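Local coordinates for protein gamma-glutamyltransferase 1 Threonine peptidase. MEROPS family T03 (Pseudomonas nitroreducens, PDB 7D9X) that transfers gamma-glutamyl groups from glutathione and related peptides to amino acids or to water, as an N-terminal nucleophile hydrolase, at residues 89-94 with 165-170; 136-141 with 157-162. The protein carries 1 engineered substitution. All blocks are in the same frame, centred on the assembly; numbering follows the deposited sequence.

Overall arrangement
Contact 1 joins strand 84-90 and the loop after it to the start of strand 168-173 and the residues leading into it. These strands are neighbours in the four-stranded antiparallel sheet of this NTN-hydrolase subunit. Contact 2 joins the end of strand 133-136 to strand 156-159 in a separate, mixed sheet. The order along the chain is 89-94, 136-141, 157-162, 165-170, so contact 2 is nested within the loop that contact 1 closes. Their centres lie about 17 Å apart. Contact 1 is buried and contact 2 lies at the surface. Segments 157-162 and 165-170 are separated by two residues, and both contacts touch the bound gamma-butyrolactone. Loops next to strands of the two sheets thus meet at one ligand pocket.

Contact 1: residues 89-94 with 165-170. With GBL (gamma-butyrolactone), chain H; GLY (glycine), chain F.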
# COMPACT_ATOMS: atom_id res chain seq x y z
N LEU B 89 6.34 -5.94 8.22
CA LEU B 89 6.33 -4.50 7.98
C LEU B 89 5.66 -4.16 6.66
O LEU B 89 5.53 -5.00 5.77
CB LEU B 89 7.76 -3.95 7.98
CG LEU B 89 8.61 -4.17 6.73
CD1 LEU B 89 9.87 -3.25 6.79
CD2 LEU B 89 9.03 -5.61 6.57
N GLY B 90 5.25 -2.90 6.57
CA GLY B 90 4.65 -2.34 5.37
C GLY B 90 4.41 -0.87 5.60
O GLY B 90 4.61 -0.36 6.70
N THR B 91 3.97 -0.18 4.53
CA THR B 91 3.81 1.27 4.62
C THR B 91 2.94 1.76 3.46
O THR B 91 2.91 1.14 2.40
CB THR B 91 5.18 1.99 4.56
OG1 THR B 91 4.98 3.39 4.59
CG2 THR B 91 5.91 1.60 3.29
N PRO B 92 2.28 2.91 3.62
CA PRO B 92 1.76 3.65 2.47
C PRO B 92 2.89 4.43 1.80
O PRO B 92 4.04 4.40 2.23
CB PRO B 92 0.74 4.59 3.10
CG PRO B 92 1.29 4.86 4.48
CD PRO B 92 1.89 3.53 4.90
N GLY B 93 2.54 5.13 0.72
CA GLY B 93 3.48 6.03 0.08
C GLY B 93 3.55 5.92 -1.42
O GLY B 93 4.51 6.42 -2.03
N GLY B 94 2.57 5.27 -2.04
CA GLY B 94 2.56 5.14 -3.49
C GLY B 94 3.83 4.52 -4.03
O GLY B 94 4.32 3.50 -3.54
N GLY B 165 5.96 7.81 3.92
CA GLY B 165 5.59 6.54 4.49
C GLY B 165 5.01 6.67 5.88
O GLY B 165 4.95 7.75 6.48
N ASP B 166 4.58 5.52 6.39
CA ASP B 166 4.01 5.36 7.73
C ASP B 166 4.24 3.89 8.07
O ASP B 166 3.28 3.09 8.04
CB ASP B 166 2.55 5.77 7.78
CG ASP B 166 2.03 5.87 9.21
OD1 ASP B 166 2.80 5.67 10.17
OD2 ASP B 166 0.83 6.19 9.38
N ILE B 167 5.51 3.53 8.32
CA ILE B 167 5.86 2.14 8.57
C ILE B 167 5.20 1.68 9.85
O ILE B 167 5.27 2.35 10.89
CB ILE B 167 7.39 2.00 8.66
CG1 ILE B 167 8.09 2.25 7.31
CG2 ILE B 167 7.76 0.61 9.15
CD1 ILE B 167 7.96 1.08 6.31
N GLN B 168 4.58 0.51 9.79
CA GLN B 168 4.06 -0.19 10.97
C GLN B 168 4.72 -1.56 10.97
O GLN B 168 4.50 -2.36 10.06
CB GLN B 168 2.55 -0.28 10.94
CG GLN B 168 1.84 1.07 10.87
CD GLN B 168 2.07 1.92 12.10
OE1 GLN B 168 2.18 1.42 13.22
NE2 GLN B 168 2.13 3.22 11.89
N ALA B 169 5.56 -1.82 11.97
CA ALA B 169 6.42 -2.99 11.96
C ALA B 169 6.37 -3.74 13.29
O ALA B 169 6.11 -3.16 14.35
CB ALA B 169 7.87 -2.61 11.67
N ILE B 170 6.62 -5.04 13.21
CA ILE B 170 6.77 -5.91 14.37
C ILE B 170 8.03 -6.72 14.15
O ILE B 170 8.19 -7.36 13.10
CB ILE B 170 5.55 -6.84 14.56
CG1 ILE B 170 4.28 -6.03 14.81
CG2 ILE B 170 5.82 -7.81 15.70
CD1 ILE B 170 3.00 -6.85 14.71
CA GBL H . 1.94 8.17 2.41
C GBL H . 0.67 8.70 2.88
O GBL H . -0.42 8.51 2.43
CB GBL H . 2.85 8.26 3.59
CG GBL H . 1.89 8.78 4.81
OD GBL H . 0.96 9.51 4.05
N GLY F . -0.77 9.24 -0.66
CA GLY F . 0.08 8.07 -0.60
C GLY F . -0.69 6.76 -0.50
O GLY F . -1.92 6.78 -0.29
OXT GLY F . -0.12 5.66 -0.66
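Hydrogen bonds tie Thr91 and Gly90 to the residues entering strand 168-173. Asp166 N gives a nearly straight bond (170°) to Thr91 OG1 at 2.8 Å. Thr91 OG1 in turn donates to Pro92 O, in the carbonyl plane and on a lone pair. A chi1 of 178° turns this hydroxyl away from its own backbone N and places it between the two segments. Gln168 N bonds to Gly90 O at 3.2 Å. The two segments run roughly antiparallel. CA-H...O contacts add to the join: Ile167 CA meets Gly90 O at 3.4 Å, and Gly165 CA faces Pro92 O.

Apolar contacts run alongside. Ile167 CD1 presses on Thr91 CB at 3.4 Å, tighter than usual for two carbons, and also touches Thr91 CG2. Pro92 CG rests on Asp166 CB at 3.6 Å. Leu89 CB meets Ala169 CB, and Val104 of helix 97-109 packs on Leu89 and Ile167.

The ligands lie at the loop end. Gly93 N donates to OXT of the bound glycine at 3.0 Å, and a weak bond comes from Gly94 N. Both residues probably bind glutamate, as in a close relative. Gly165 N lies 3.2 Å from CB of the butyrolactone. Pro92 touches Thr1, the probable nucleophile. The Thr91 hydroxyl is both acceptor and donor, which fixes its rotation and ties the pocket loop to the residues leading into strand 168-173.

Contact 2: residues 136-141 with 157-162; sequences YDAYAP and LEDQGD. Engineered in segment 157-162: Asp162 (natural residue Trp). With GBL (gamma-butyrolactone), chain H.
Tyr136 lays its ring over the backbone of Glu158 and Asp159, where strands 133-136 and 156-159 pair in parallel across a beta-alpha-beta crossover through helix 144-153. Asp159 N and Glu158 O lie over one ring face, both offset toward the rim. The Tyr136 side chain crosses that of Asp159 at about a right angle, with ring and carboxylate planes 45° apart. Tyr136 CE1 meets Asp159 CB at 3.6 Å, and CE2 reaches Leu157 CB. A chi1 of 63° sets the ring between its own N and carbonyl carbon, folded over the neighbouring strand.

The backbones bond on both sides of the Asp159 pairing. Tyr136 N donates to Glu158 O at 3.0 Å. Gln160 N donates to Tyr136 O at 2.9 Å. An alanine in place of Tyr136 would remove the ring, which is likely to uncover the Glu158-Asp159 peptide and open a gap beside Leu157 CB.

Asp159 OD1 closes an Asx turn by accepting from Gly161 N at 2.7 Å. Asp137 CB approaches Asp162 O, while its OD2 accepts from Met164 N and forms a salt bridge with Arg184. The engineered Asp162 brings OD2 to 3.6 Å from the butyrolactone OD; its OD1 bonds Tyr170 of the other chain. A water accepts from Ala138 N at 3.0 Å and donates to Asp159 OD1 at 2.8 Å.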
# COMPACT_ATOMS: atom_id res chain seq x y z
N TYR B 136 12.13 14.12 -0.72
CA TYR B 136 12.25 14.04 0.73
C TYR B 136 10.97 14.60 1.34
O TYR B 136 10.14 15.20 0.64
CB TYR B 136 13.50 14.79 1.21
CG TYR B 136 13.47 16.28 0.92
CD1 TYR B 136 12.85 17.16 1.81
CD2 TYR B 136 14.06 16.80 -0.22
CE1 TYR B 136 12.81 18.53 1.55
CE2 TYR B 136 14.03 18.17 -0.48
CZ TYR B 136 13.41 19.02 0.41
OH TYR B 136 13.38 20.38 0.18
N ASP B 137 10.80 14.37 2.63
CA ASP B 137 9.63 14.89 3.34
C ASP B 137 10.06 15.90 4.38
O ASP B 137 11.23 15.98 4.78
CB ASP B 137 8.80 13.75 4.00
CG ASP B 137 9.60 12.94 5.01
OD1 ASP B 137 10.79 13.22 5.26
OD2 ASP B 137 9.01 12.00 5.59
N ALA B 138 9.10 16.70 4.83
CA ALA B 138 9.37 17.72 5.84
C ALA B 138 9.65 17.13 7.21
O ALA B 138 10.17 17.83 8.08
CB ALA B 138 8.19 18.69 5.92
N TYR B 139 9.33 15.85 7.42
CA TYR B 139 9.68 15.21 8.68
C TYR B 139 11.19 15.16 8.86
O TYR B 139 11.70 15.46 9.95
CB TYR B 139 9.09 13.80 8.70
CG TYR B 139 9.72 12.87 9.72
CD1 TYR B 139 9.33 12.89 11.06
CD2 TYR B 139 10.71 11.98 9.35
CE1 TYR B 139 9.90 12.04 11.98
CE2 TYR B 139 11.28 11.12 10.27
CZ TYR B 139 10.88 11.17 11.58
OH TYR B 139 11.45 10.33 12.50
N ALA B 140 11.92 14.77 7.82
CA ALA B 140 13.38 14.64 7.87
C ALA B 140 13.94 15.13 6.55
O ALA B 140 14.41 14.34 5.72
CB ALA B 140 13.80 13.20 8.17
N PRO B 141 13.89 16.43 6.31
CA PRO B 141 14.27 16.95 4.99
C PRO B 141 15.77 16.85 4.74
O PRO B 141 16.57 16.86 5.67
CB PRO B 141 13.81 18.41 5.03
CG PRO B 141 13.82 18.76 6.49
CD PRO B 141 13.40 17.49 7.21
N LEU B 157 16.56 18.23 -5.66
CA LEU B 157 15.97 17.83 -4.39
C LEU B 157 14.62 18.52 -4.22
O LEU B 157 14.50 19.73 -4.43
CB LEU B 157 16.90 18.20 -3.23
CG LEU B 157 18.37 17.85 -3.42
CD1 LEU B 157 19.14 18.02 -2.12
CD2 LEU B 157 18.55 16.42 -3.95
N GLU B 158 13.60 17.75 -3.84
CA GLU B 158 12.24 18.27 -3.78
C GLU B 158 11.49 17.74 -2.57
O GLU B 158 11.43 16.53 -2.36
CB GLU B 158 11.49 17.89 -5.06
CG GLU B 158 10.04 18.35 -5.08
CD GLU B 158 9.35 18.06 -6.40
OE1 GLU B 158 10.05 17.95 -7.43
OE2 GLU B 158 8.10 17.93 -6.40
N ASP B 159 10.91 18.66 -1.80
CA ASP B 159 9.94 18.31 -0.77
C ASP B 159 8.67 17.82 -1.44
O ASP B 159 8.02 18.57 -2.19
CB ASP B 159 9.66 19.52 0.12
CG ASP B 159 8.65 19.23 1.22
OD1 ASP B 159 7.84 18.29 1.07
OD2 ASP B 159 8.65 19.97 2.23
N GLN B 160 8.30 16.57 -1.18
CA GLN B 160 7.17 15.98 -1.88
C GLN B 160 5.82 16.37 -1.29
O GLN B 160 4.80 16.04 -1.89
CB GLN B 160 7.33 14.45 -1.90
CG GLN B 160 7.24 13.79 -0.54
CD GLN B 160 7.29 12.28 -0.64
OE1 GLN B 160 7.84 11.72 -1.60
NE2 GLN B 160 6.66 11.59 0.33
N GLY B 161 5.80 17.09 -0.18
CA GLY B 161 4.56 17.63 0.34
C GLY B 161 3.73 16.68 1.18
O GLY B 161 2.59 17.02 1.51
N ASP B 162 4.25 15.51 1.52
CA ASP B 162 3.60 14.60 2.46
C ASP B 162 4.69 13.70 3.02
O ASP B 162 5.74 13.51 2.40
CB ASP B 162 2.48 13.79 1.79
CG ASP B 162 1.48 13.25 2.80
OD1 ASP B 162 1.70 13.41 4.03
OD2 ASP B 162 0.44 12.67 2.37
CA GBL H . 1.94 8.17 2.41
C GBL H . 0.67 8.70 2.88
O GBL H . -0.42 8.51 2.43
CB GBL H . 2.85 8.26 3.59
CG GBL H . 1.89 8.78 4.81
OD GBL H . 0.96 9.51 4.05
O HOH W 1 6.72 16.63 3.03